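PDB 3IN6: FMN-binding protein from Syntrophomonas wolfei subsp. wolfei, which binds flavin mononucleotide between the two subunits of its dimer and probably works as a redox flavoprotein of the split-barrel kind. Local coordinates for residues E17-A22 / L52-D57; K69-L74 / S103-E108; G109-R114 / C132-I137. All blocks are in the same frame, centred on the assembly; numbering follows the deposited sequence.

All three contacts bring a helix onto the same antiparallel sheet, but at different depths. Contacts 1 and 3 are partly buried and apolar: the long helix 2-28 meets edge strand 52-55 in the first, and helix 110-120 meets strand 131-141 in the other. They touch each other through a Glu53-Arg114 salt bridge and through Ile137 against Met54. Contact 2 lies at the surface and is polar, a single tyrosine-aspartate hydrogen bond, on a helix whose Thr70 holds the FMN phosphate. It adjoins contact 3, since strands 92-106 and 131-141 are neighbours and strand 92-106 leads on to helix 110-120. Contacts 1 and 2 do not touch and lie on opposite sides of the chain's centre.

Contact 1 of 3, residues E17-A22 / L52-D57; sequences ELLEKA and LEMIGD
Leu19 and Asp57 bring the two backbones nearest, with 6.5 Å between their CA atoms, while the segments are further apart at Ala22 and Met54, 8.2 Å from CA to CA. Side chains fill the interval. Met54, a selenomethionine in the crystal, reaches out fully extended, its CG anti to the backbone N (chi1 167°). This lays its methyl CE 3.7 Å from Leu19 CD2 and close to the Leu19 carbonyl oxygen, with SE against Ala22, 4.1 Å from its CB. The Leu19 and Met54 side chains cross at about a right angle, and of the two leucine methyls CD2 is the one against Met54 CE. That methyl also comes within 3.4 Å of Asp57 O, whereas CD1 lies 3.9 Å from Asp57 CG, these side chains again crossing steeply. Glu20 OE2 is 4.5 Å from Asp57 OD1, a pairing of like charges that would be offset by Arg16 and Arg23, each salt-bridged to both acids. Asn27, further along the same helix, accepts a hydrogen bond from Met54 N. Helix 2-28 thus lies against edge strand 52-55, with Ile140 of strand 131-141 touching Leu19 and Ala22, Ile96 and Val98 of strand 92-106 touching Ala22, and Ile137 packing on Met54.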
loop_
_atom_site.group_PDB
_atom_site.type_symbol
_atom_site.label_atom_id
_atom_site.label_comp_id
_atom_site.label_asym_id
_atom_site.label_seq_id
_atom_site.Cartn_x
_atom_site.Cartn_y
_atom_site.Cartn_z
ATOM N N GLU A 17 7.303 -7.118 20.570
ATOM C CA GLU A 17 6.303 -7.932 19.876
ATOM C C GLU A 17 6.175 -7.464 18.422
ATOM O O GLU A 17 6.166 -8.260 17.500
ATOM C CB GLU A 17 4.943 -7.736 20.543
ATOM C CG GLU A 17 4.798 -8.258 21.964
ATOM C CD GLU A 17 4.049 -9.558 22.025
ATOM O OE1 GLU A 17 4.395 -10.478 21.255
ATOM O OE2 GLU A 17 3.108 -9.653 22.836
ATOM N N LEU A 18 6.073 -6.153 18.233
ATOM C CA LEU A 18 5.943 -5.588 16.895
ATOM C C LEU A 18 7.194 -5.842 16.057
ATOM O O LEU A 18 7.080 -6.231 14.885
ATOM C CB LEU A 18 5.643 -4.101 16.981
ATOM C CG LEU A 18 4.234 -3.800 17.499
ATOM C CD1 LEU A 18 4.125 -2.352 17.988
ATOM C CD2 LEU A 18 3.202 -4.108 16.407
ATOM N N LEU A 19 8.376 -5.632 16.650
ATOM C CA LEU A 19 9.642 -5.882 15.956
ATOM C C LEU A 19 9.746 -7.348 15.507
ATOM O O LEU A 19 10.198 -7.637 14.396
ATOM C CB LEU A 19 10.833 -5.535 16.851
ATOM C CG LEU A 19 11.125 -4.040 17.067
ATOM C CD1 LEU A 19 11.966 -3.788 18.320
ATOM C CD2 LEU A 19 11.788 -3.492 15.809
ATOM N N GLU A 20 9.347 -8.276 16.358
ATOM C CA GLU A 20 9.460 -9.702 15.982
ATOM C C GLU A 20 8.473 -10.111 14.909
ATOM O O GLU A 20 8.830 -10.824 13.975
ATOM C CB GLU A 20 9.397 -10.597 17.197
ATOM C CG GLU A 20 10.575 -10.332 18.140
ATOM C CD GLU A 20 11.910 -10.453 17.425
ATOM O OE1 GLU A 20 12.166 -11.509 16.811
ATOM O OE2 GLU A 20 12.698 -9.496 17.479
ATOM N N LYS A 21 7.243 -9.636 15.018
ATOM C CA LYS A 21 6.240 -9.929 14.007
ATOM C C LYS A 21 6.682 -9.352 12.666
ATOM O O LYS A 21 6.549 -9.994 11.639
ATOM C CB LYS A 21 4.900 -9.341 14.409
ATOM C CG LYS A 21 3.746 -9.839 13.579
ATOM C CD LYS A 21 2.461 -9.322 14.179
ATOM C CE LYS A 21 1.263 -10.022 13.632
ATOM N NZ LYS A 21 0.034 -9.539 14.309
ATOM N N ALA A 22 7.229 -8.142 12.695
ATOM C CA ALA A 22 7.724 -7.493 11.491
ATOM C C ALA A 22 8.885 -8.289 10.891
ATOM O O ALA A 22 8.913 -8.535 9.681
ATOM C CB ALA A 22 8.163 -6.063 11.811
ATOM N N LEU A 52 13.375 -8.443 0.104
ATOM C CA LEU A 52 13.673 -7.670 1.327
ATOM C C LEU A 52 14.288 -8.459 2.464
ATOM O O LEU A 52 14.124 -9.682 2.565
ATOM C CB LEU A 52 12.368 -7.144 1.931
ATOM C CG LEU A 52 11.420 -6.243 1.175
ATOM C CD1 LEU A 52 10.244 -5.965 2.095
ATOM C CD2 LEU A 52 12.124 -4.941 0.744
ATOM N N GLU A 53 14.900 -7.711 3.373
ATOM C CA GLU A 53 15.471 -8.266 4.591
ATOM C C GLU A 53 15.556 -7.215 5.697
ATOM O O GLU A 53 16.030 -6.078 5.467
ATOM C CB GLU A 53 16.851 -8.852 4.299
ATOM C CG GLU A 53 17.466 -9.578 5.472
ATOM C CD GLU A 53 18.722 -10.340 5.094
ATOM O OE1 GLU A 53 18.904 -10.657 3.904
ATOM O OE2 GLU A 53 19.508 -10.654 5.996
HETATM N N MSE A 54 15.064 -7.572 6.876
HETATM C CA MSE A 54 15.157 -6.717 8.066
HETATM C C MSE A 54 16.373 -7.187 8.873
HETATM O O MSE A 54 16.547 -8.390 9.107
HETATM C CB MSE A 54 13.877 -6.770 8.887
HETATM C CG MSE A 54 13.978 -6.184 10.268
HETATM SE SE MSE A 54 12.184 -6.075 11.000
HETATM C CE MSE A 54 12.583 -5.640 12.863
ATOM N N ILE A 55 17.230 -6.227 9.224
ATOM C CA ILE A 55 18.472 -6.463 9.963
ATOM C C ILE A 55 18.359 -5.712 11.292
ATOM O O ILE A 55 18.028 -4.522 11.318
ATOM C CB ILE A 55 19.704 -5.950 9.148
ATOM C CG1 ILE A 55 19.790 -6.666 7.794
ATOM C CG2 ILE A 55 20.995 -6.128 9.925
ATOM C CD1 ILE A 55 20.696 -5.985 6.795
ATOM N N GLY A 56 18.610 -6.417 12.389
ATOM C CA GLY A 56 18.509 -5.837 13.718
ATOM C C GLY A 56 17.073 -5.449 14.019
ATOM O O GLY A 56 16.127 -6.206 13.719
ATOM N N ASP A 57 16.931 -4.270 14.615
ATOM C CA ASP A 57 15.650 -3.688 14.976
ATOM C C ASP A 57 15.426 -2.356 14.278
ATOM O O ASP A 57 14.362 -1.740 14.462
ATOM C CB ASP A 57 15.630 -3.387 16.482
ATOM C CG ASP A 57 15.631 -4.647 17.357
ATOM O OD1 ASP A 57 15.151 -5.715 16.922
ATOM O OD2 ASP A 57 16.100 -4.558 18.511
#

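Contact 2 of 3, residues K69-L74 / S103-E108; sequences KTYANL and SADLQE. With FMN (flavin mononucleotide), chain C.
Tyr71 OH and Asp105 OD2 are only 2.4 Å apart, a very short hydrogen bond in which the phenol is the donor; the exact length is doubtful at this resolution. The carboxylate comes to the hydroxyl end of the ring, at its edge and near its plane, but is itself turned almost perpendicular, the two planes 84° apart. With chi1 at 177°, Tyr71 swings its ring away from the backbone N and across to the strand. Asp105 has further partners, Lys75 in a salt bridge to OD2 and Asn131 in a hydrogen bond to OD1, and Arg64 makes a cation-pi contact with the tyrosine ring. A phenylalanine at Tyr71 would probably leave OD2 without its hydroxyl donor and the carboxylate less firmly oriented, with Lys75 still beside it. Helix 68-77 packs on the antiparallel sheet, Leu74 touching Leu35 and Leu133, in a fold consistent with the FMN-binding split barrel, and strand 92-106 carries a classic beta bulge where Ser103 and Ala104 both face Val134. Next to Tyr71, Thr70 grips one phosphate oxygen twice, N to FMN O2P at 3.0 Å and OG1 to FMN O2P at 2.7 Å, near the helix N-terminus. Arg97 and Leu145 of the second subunit also hydrogen-bond to this FMN.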
loop_
_atom_site.group_PDB
_atom_site.type_symbol
_atom_site.label_atom_id
_atom_site.label_comp_id
_atom_site.label_asym_id
_atom_site.label_seq_id
_atom_site.Cartn_x
_atom_site.Cartn_y
_atom_site.Cartn_z
ATOM N N LYS A 69 9.283 4.458 -10.394
ATOM C CA LYS A 69 8.572 5.579 -9.758
ATOM C C LYS A 69 8.815 5.550 -8.243
ATOM O O LYS A 69 9.121 6.576 -7.632
ATOM C CB LYS A 69 7.085 5.507 -10.101
ATOM C CG LYS A 69 6.176 6.694 -9.702
ATOM C CD LYS A 69 6.612 8.007 -10.331
ATOM C CE LYS A 69 5.435 8.796 -10.982
ATOM N NZ LYS A 69 4.279 8.974 -10.092
ATOM N N THR A 70 8.686 4.368 -7.654
ATOM C CA THR A 70 8.988 4.138 -6.230
ATOM C C THR A 70 10.369 4.680 -5.868
ATOM O O THR A 70 10.533 5.401 -4.868
ATOM C CB THR A 70 8.927 2.637 -5.918
ATOM O OG1 THR A 70 7.585 2.200 -6.154
ATOM C CG2 THR A 70 9.300 2.332 -4.462
ATOM N N TYR A 71 11.349 4.378 -6.720
ATOM C CA TYR A 71 12.717 4.840 -6.513
ATOM C C TYR A 71 12.829 6.353 -6.630
ATOM O O TYR A 71 13.471 6.995 -5.795
ATOM C CB TYR A 71 13.660 4.173 -7.522
ATOM C CG TYR A 71 15.079 4.642 -7.420
ATOM C CD1 TYR A 71 15.865 4.299 -6.322
ATOM C CD2 TYR A 71 15.652 5.408 -8.422
ATOM C CE1 TYR A 71 17.190 4.714 -6.226
ATOM C CE2 TYR A 71 16.979 5.830 -8.329
ATOM C CZ TYR A 71 17.734 5.474 -7.234
ATOM O OH TYR A 71 19.032 5.895 -7.139
ATOM N N ALA A 72 12.238 6.913 -7.687
ATOM C CA ALA A 72 12.234 8.372 -7.889
ATOM C C ALA A 72 11.592 9.085 -6.694
ATOM O O ALA A 72 12.072 10.128 -6.270
ATOM C CB ALA A 72 11.503 8.747 -9.177
ATOM N N ASN A 73 10.490 8.547 -6.178
ATOM C CA ASN A 73 9.832 9.116 -4.981
ATOM C C ASN A 73 10.769 9.104 -3.755
ATOM O O ASN A 73 11.001 10.150 -3.092
ATOM C CB ASN A 73 8.549 8.362 -4.680
ATOM C CG ASN A 73 7.431 8.700 -5.656
ATOM O OD1 ASN A 73 7.503 9.687 -6.389
ATOM N ND2 ASN A 73 6.384 7.898 -5.646
ATOM N N LEU A 74 11.374 7.950 -3.496
ATOM C CA LEU A 74 12.297 7.828 -2.361
ATOM C C LEU A 74 13.420 8.853 -2.448
ATOM O O LEU A 74 13.790 9.434 -1.433
ATOM C CB LEU A 74 12.850 6.413 -2.247
ATOM C CG LEU A 74 11.792 5.384 -1.854
ATOM C CD1 LEU A 74 12.355 3.967 -2.010
ATOM C CD2 LEU A 74 11.250 5.650 -0.411
ATOM N N SER A 103 17.817 5.649 4.108
ATOM C CA SER A 103 19.093 6.040 4.688
ATOM C C SER A 103 20.212 6.038 3.674
ATOM O O SER A 103 21.091 6.895 3.719
ATOM C CB SER A 103 19.497 5.086 5.798
ATOM O OG SER A 103 18.581 5.174 6.855
ATOM N N ALA A 104 20.197 5.055 2.784
ATOM C CA ALA A 104 21.266 4.903 1.812
ATOM C C ALA A 104 20.787 4.232 0.538
ATOM O O ALA A 104 19.834 3.472 0.549
ATOM C CB ALA A 104 22.408 4.107 2.432
ATOM N N ASP A 105 21.458 4.574 -0.553
ATOM C CA ASP A 105 21.229 4.045 -1.884
ATOM C C ASP A 105 22.624 3.600 -2.325
ATOM O O ASP A 105 23.449 4.430 -2.728
ATOM C CB ASP A 105 20.688 5.163 -2.767
ATOM C CG ASP A 105 20.504 4.755 -4.205
ATOM O OD1 ASP A 105 20.810 3.598 -4.570
ATOM O OD2 ASP A 105 20.033 5.612 -4.974
ATOM N N LEU A 106 22.899 2.303 -2.244
ATOM C CA LEU A 106 24.253 1.814 -2.482
ATOM C C LEU A 106 24.418 0.803 -3.625
ATOM O O LEU A 106 23.492 0.053 -3.955
ATOM C CB LEU A 106 24.771 1.219 -1.171
ATOM C CG LEU A 106 24.702 2.157 0.039
ATOM C CD1 LEU A 106 24.941 1.399 1.320
ATOM C CD2 LEU A 106 25.709 3.310 -0.108
ATOM N N GLN A 107 25.615 0.809 -4.216
ATOM C CA GLN A 107 25.991 -0.100 -5.308
ATOM C C GLN A 107 27.048 -1.125 -4.888
ATOM O O GLN A 107 27.410 -1.984 -5.671
ATOM C CB GLN A 107 26.485 0.682 -6.539
ATOM C CG GLN A 107 25.377 1.246 -7.426
ATOM C CD GLN A 107 24.515 2.258 -6.716
ATOM O OE1 GLN A 107 25.020 3.101 -5.981
ATOM N NE2 GLN A 107 23.202 2.188 -6.934
ATOM N N GLU A 108 27.523 -1.044 -3.650
ATOM C CA GLU A 108 28.512 -1.986 -3.127
ATOM C C GLU A 108 28.467 -1.989 -1.604
ATOM O O GLU A 108 27.776 -1.178 -1.011
ATOM C CB GLU A 108 29.911 -1.594 -3.603
ATOM C CG GLU A 108 30.339 -0.192 -3.182
ATOM C CD GLU A 108 31.714 0.178 -3.690
ATOM O OE1 GLU A 108 32.062 -0.200 -4.832
ATOM O OE2 GLU A 108 32.448 0.868 -2.952
HETATM N N1 FMN C . 10.764 -4.647 -7.843
HETATM C C2 FMN C . 11.867 -4.247 -7.110
HETATM O O2 FMN C . 12.569 -3.311 -7.507
HETATM N N3 FMN C . 12.183 -4.904 -5.927
HETATM C C4 FMN C . 11.409 -5.964 -5.474
HETATM O O4 FMN C . 11.726 -6.531 -4.413
HETATM C C4A FMN C . 10.300 -6.378 -6.229
HETATM N N5 FMN C . 9.506 -7.443 -5.814
HETATM C C5A FMN C . 8.401 -7.854 -6.550
HETATM C C6 FMN C . 7.619 -8.923 -6.089
HETATM C C7 FMN C . 6.511 -9.349 -6.826
HETATM C C7M FMN C . 5.694 -10.497 -6.314
HETATM C C8 FMN C . 6.165 -8.700 -8.019
HETATM C C8M FMN C . 4.964 -9.134 -8.819
HETATM C C9 FMN C . 6.941 -7.624 -8.473
HETATM C C9A FMN C . 8.072 -7.194 -7.743
HETATM N N10 FMN C . 8.866 -6.118 -8.167
HETATM C C10 FMN C . 9.978 -5.716 -7.420
HETATM C "C1'" FMN C . 8.560 -5.386 -9.455
HETATM C "C2'" FMN C . 7.808 -4.074 -9.237
HETATM O "O2'" FMN C . 6.636 -4.291 -8.480
HETATM C "C3'" FMN C . 7.491 -3.451 -10.603
HETATM O "O3'" FMN C . 8.700 -2.987 -11.172
HETATM C "C4'" FMN C . 6.465 -2.314 -10.544
HETATM O "O4'" FMN C . 6.043 -1.986 -11.849
HETATM C "C5'" FMN C . 7.027 -1.056 -9.903
HETATM O "O5'" FMN C . 6.012 -0.086 -9.816
HETATM P P FMN C . 6.336 1.500 -9.839
HETATM O O1P FMN C . 6.786 1.942 -11.204
HETATM O O2P FMN C . 7.417 1.880 -8.841
HETATM O O3P FMN C . 5.015 2.131 -9.546
#

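Contact 3 of 3, residues G109-R114 / C132-I137; sequences GEYFDR and CLVFKI
The Tyr111 ring carries Val134 on one face and the carboxylate of its own neighbour Glu110 on the other. Val134 CG1 makes a CH-pi contact, 4.2 Å from the Tyr111 ring centroid and 14° off its normal, while Glu110 OE2 sits toward the rim of the opposite face. The second methyl of the valine works nearer the root of the ring, CG2 lying 3.7 Å from Tyr111 CD2, so the two branches together span the ring from CG to CZ. Phe112 uses its ring differently: Asp113 OD1 lies in plane at its edge, and Cys132 CB approaches obliquely, 3.9 Å from Phe112 CD1. Cys132 fits between the two aromatic residues where the backbones draw closest, the CA atoms of Phe112 and Cys132 being 5.2 Å apart. Its SG, anti to the backbone N (chi1 175°), is directed at the helix, 3.6 Å from Tyr111 O and 3.8 Å from Tyr111 CB. Helix 110-120 forms part of the connection between strands 92-106 and 131-141, which pair antiparallel in the sheet, and the short helical segment crosses the second of them at 117°, with axes 8.3 Å apart. Gly109 occupies the N-cap position, where a side chain would be jammed against the carbonyl oxygen of Glu108, and its carbonyl oxygen accepts a hydrogen bond from Asp113 N. Around it Ile61 and Ile55 touch Tyr111, Ala104 and Leu106 pack on Val134, and Arg114 at the far end of the segment forms a salt bridge with Glu53 of strand 52-55.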
loop_
_atom_site.group_PDB
_atom_site.type_symbol
_atom_site.label_atom_id
_atom_site.label_comp_id
_atom_site.label_asym_id
_atom_site.label_seq_id
_atom_site.Cartn_x
_atom_site.Cartn_y
_atom_site.Cartn_z
ATOM N N GLY A 109 29.208 -2.899 -0.983
ATOM C CA GLY A 109 29.288 -2.995 0.474
ATOM C C GLY A 109 28.517 -4.176 1.031
ATOM O O GLY A 109 27.871 -4.922 0.286
ATOM N N GLU A 110 28.584 -4.331 2.347
ATOM C CA GLU A 110 27.924 -5.444 3.038
ATOM C C GLU A 110 26.426 -5.574 2.708
ATOM O O GLU A 110 25.940 -6.670 2.436
ATOM C CB GLU A 110 28.140 -5.349 4.561
ATOM C CG GLU A 110 27.590 -4.075 5.210
ATOM C CD GLU A 110 27.793 -4.028 6.716
ATOM O OE1 GLU A 110 28.407 -4.966 7.277
ATOM O OE2 GLU A 110 27.319 -3.050 7.344
ATOM N N TYR A 111 25.707 -4.462 2.720
ATOM C CA TYR A 111 24.265 -4.477 2.418
ATOM C C TYR A 111 23.981 -4.951 0.995
ATOM O O TYR A 111 23.111 -5.789 0.776
ATOM C CB TYR A 111 23.661 -3.096 2.579
ATOM C CG TYR A 111 23.662 -2.543 3.974
ATOM C CD1 TYR A 111 23.004 -3.205 5.014
ATOM C CD2 TYR A 111 24.249 -1.312 4.246
ATOM C CE1 TYR A 111 22.980 -2.675 6.295
ATOM C CE2 TYR A 111 24.218 -0.772 5.513
ATOM C CZ TYR A 111 23.585 -1.451 6.534
ATOM O OH TYR A 111 23.571 -0.889 7.797
ATOM N N PHE A 112 24.722 -4.392 0.041
ATOM C CA PHE A 112 24.586 -4.749 -1.369
ATOM C C PHE A 112 24.845 -6.239 -1.568
ATOM O O PHE A 112 24.066 -6.936 -2.222
ATOM C CB PHE A 112 25.556 -3.911 -2.210
ATOM C CG PHE A 112 25.428 -4.130 -3.687
ATOM C CD1 PHE A 112 24.520 -3.396 -4.434
ATOM C CD2 PHE A 112 26.223 -5.052 -4.336
ATOM C CE1 PHE A 112 24.406 -3.588 -5.803
ATOM C CE2 PHE A 112 26.106 -5.248 -5.708
ATOM C CZ PHE A 112 25.203 -4.517 -6.435
ATOM N N ASP A 113 25.944 -6.717 -0.993
ATOM C CA ASP A 113 26.315 -8.123 -1.074
ATOM C C ASP A 113 25.233 -9.008 -0.455
ATOM O O ASP A 113 24.851 -10.031 -1.008
ATOM C CB ASP A 113 27.659 -8.365 -0.371
ATOM C CG ASP A 113 28.849 -7.743 -1.113
ATOM O OD1 ASP A 113 28.710 -7.305 -2.284
ATOM O OD2 ASP A 113 29.947 -7.712 -0.512
ATOM N N ARG A 114 24.742 -8.599 0.704
ATOM C CA ARG A 114 23.700 -9.339 1.406
ATOM C C ARG A 114 22.429 -9.469 0.554
ATOM O O ARG A 114 21.946 -10.572 0.329
ATOM C CB ARG A 114 23.383 -8.625 2.717
ATOM C CG ARG A 114 22.393 -9.320 3.621
ATOM C CD ARG A 114 22.912 -10.659 4.107
ATOM N NE ARG A 114 21.992 -11.242 5.073
ATOM C CZ ARG A 114 22.167 -12.414 5.675
ATOM N NH1 ARG A 114 23.248 -13.153 5.435
ATOM N NH2 ARG A 114 21.256 -12.845 6.534
ATOM N N CYS A 132 20.963 -1.086 -3.905
ATOM C CA CYS A 132 20.578 -1.683 -2.653
ATOM C C CYS A 132 20.041 -0.477 -1.876
ATOM O O CYS A 132 20.766 0.501 -1.671
ATOM C CB CYS A 132 21.743 -2.323 -1.919
ATOM S SG CYS A 132 21.183 -2.914 -0.315
ATOM N N LEU A 133 18.762 -0.508 -1.519
ATOM C CA LEU A 133 18.179 0.575 -0.767
ATOM C C LEU A 133 18.250 0.210 0.706
ATOM O O LEU A 133 17.848 -0.887 1.095
ATOM C CB LEU A 133 16.729 0.840 -1.189
ATOM C CG LEU A 133 16.518 1.204 -2.656
ATOM C CD1 LEU A 133 15.037 1.374 -2.904
ATOM C CD2 LEU A 133 17.317 2.455 -3.049
ATOM N N VAL A 134 18.771 1.124 1.520
ATOM C CA VAL A 134 18.891 0.866 2.943
ATOM C C VAL A 134 17.907 1.755 3.660
ATOM O O VAL A 134 17.976 2.982 3.522
ATOM C CB VAL A 134 20.329 1.126 3.446
ATOM C CG1 VAL A 134 20.458 0.715 4.908
ATOM C CG2 VAL A 134 21.352 0.366 2.561
ATOM N N PHE A 135 16.988 1.151 4.410
ATOM C CA PHE A 135 15.986 1.922 5.155
ATOM C C PHE A 135 16.174 1.890 6.660
ATOM O O PHE A 135 16.595 0.898 7.211
ATOM C CB PHE A 135 14.558 1.429 4.885
ATOM C CG PHE A 135 14.142 1.481 3.442
ATOM C CD1 PHE A 135 13.516 2.602 2.928
ATOM C CD2 PHE A 135 14.306 0.365 2.614
ATOM C CE1 PHE A 135 13.097 2.637 1.581
ATOM C CE2 PHE A 135 13.890 0.389 1.281
ATOM C CZ PHE A 135 13.286 1.540 0.763
ATOM N N LYS A 136 15.831 2.999 7.310
ATOM C CA LYS A 136 15.797 3.076 8.761
ATOM C C LYS A 136 14.349 2.894 9.132
ATOM O O LYS A 136 13.472 3.546 8.540
ATOM C CB LYS A 136 16.297 4.438 9.267
ATOM C CG LYS A 136 16.041 4.680 10.761
ATOM C CD LYS A 136 16.450 6.113 11.167
ATOM C CE LYS A 136 16.079 6.421 12.621
ATOM N NZ LYS A 136 16.413 7.831 13.013
ATOM N N ILE A 137 14.090 2.008 10.098
ATOM C CA ILE A 137 12.737 1.753 10.561
ATOM C C ILE A 137 12.388 2.843 11.551
ATOM O O ILE A 137 13.107 3.065 12.517
ATOM C CB ILE A 137 12.580 0.409 11.268
ATOM C CG1 ILE A 137 12.846 -0.765 10.311
ATOM C CG2 ILE A 137 11.188 0.323 11.878
ATOM C CD1 ILE A 137 12.865 -2.073 10.978
#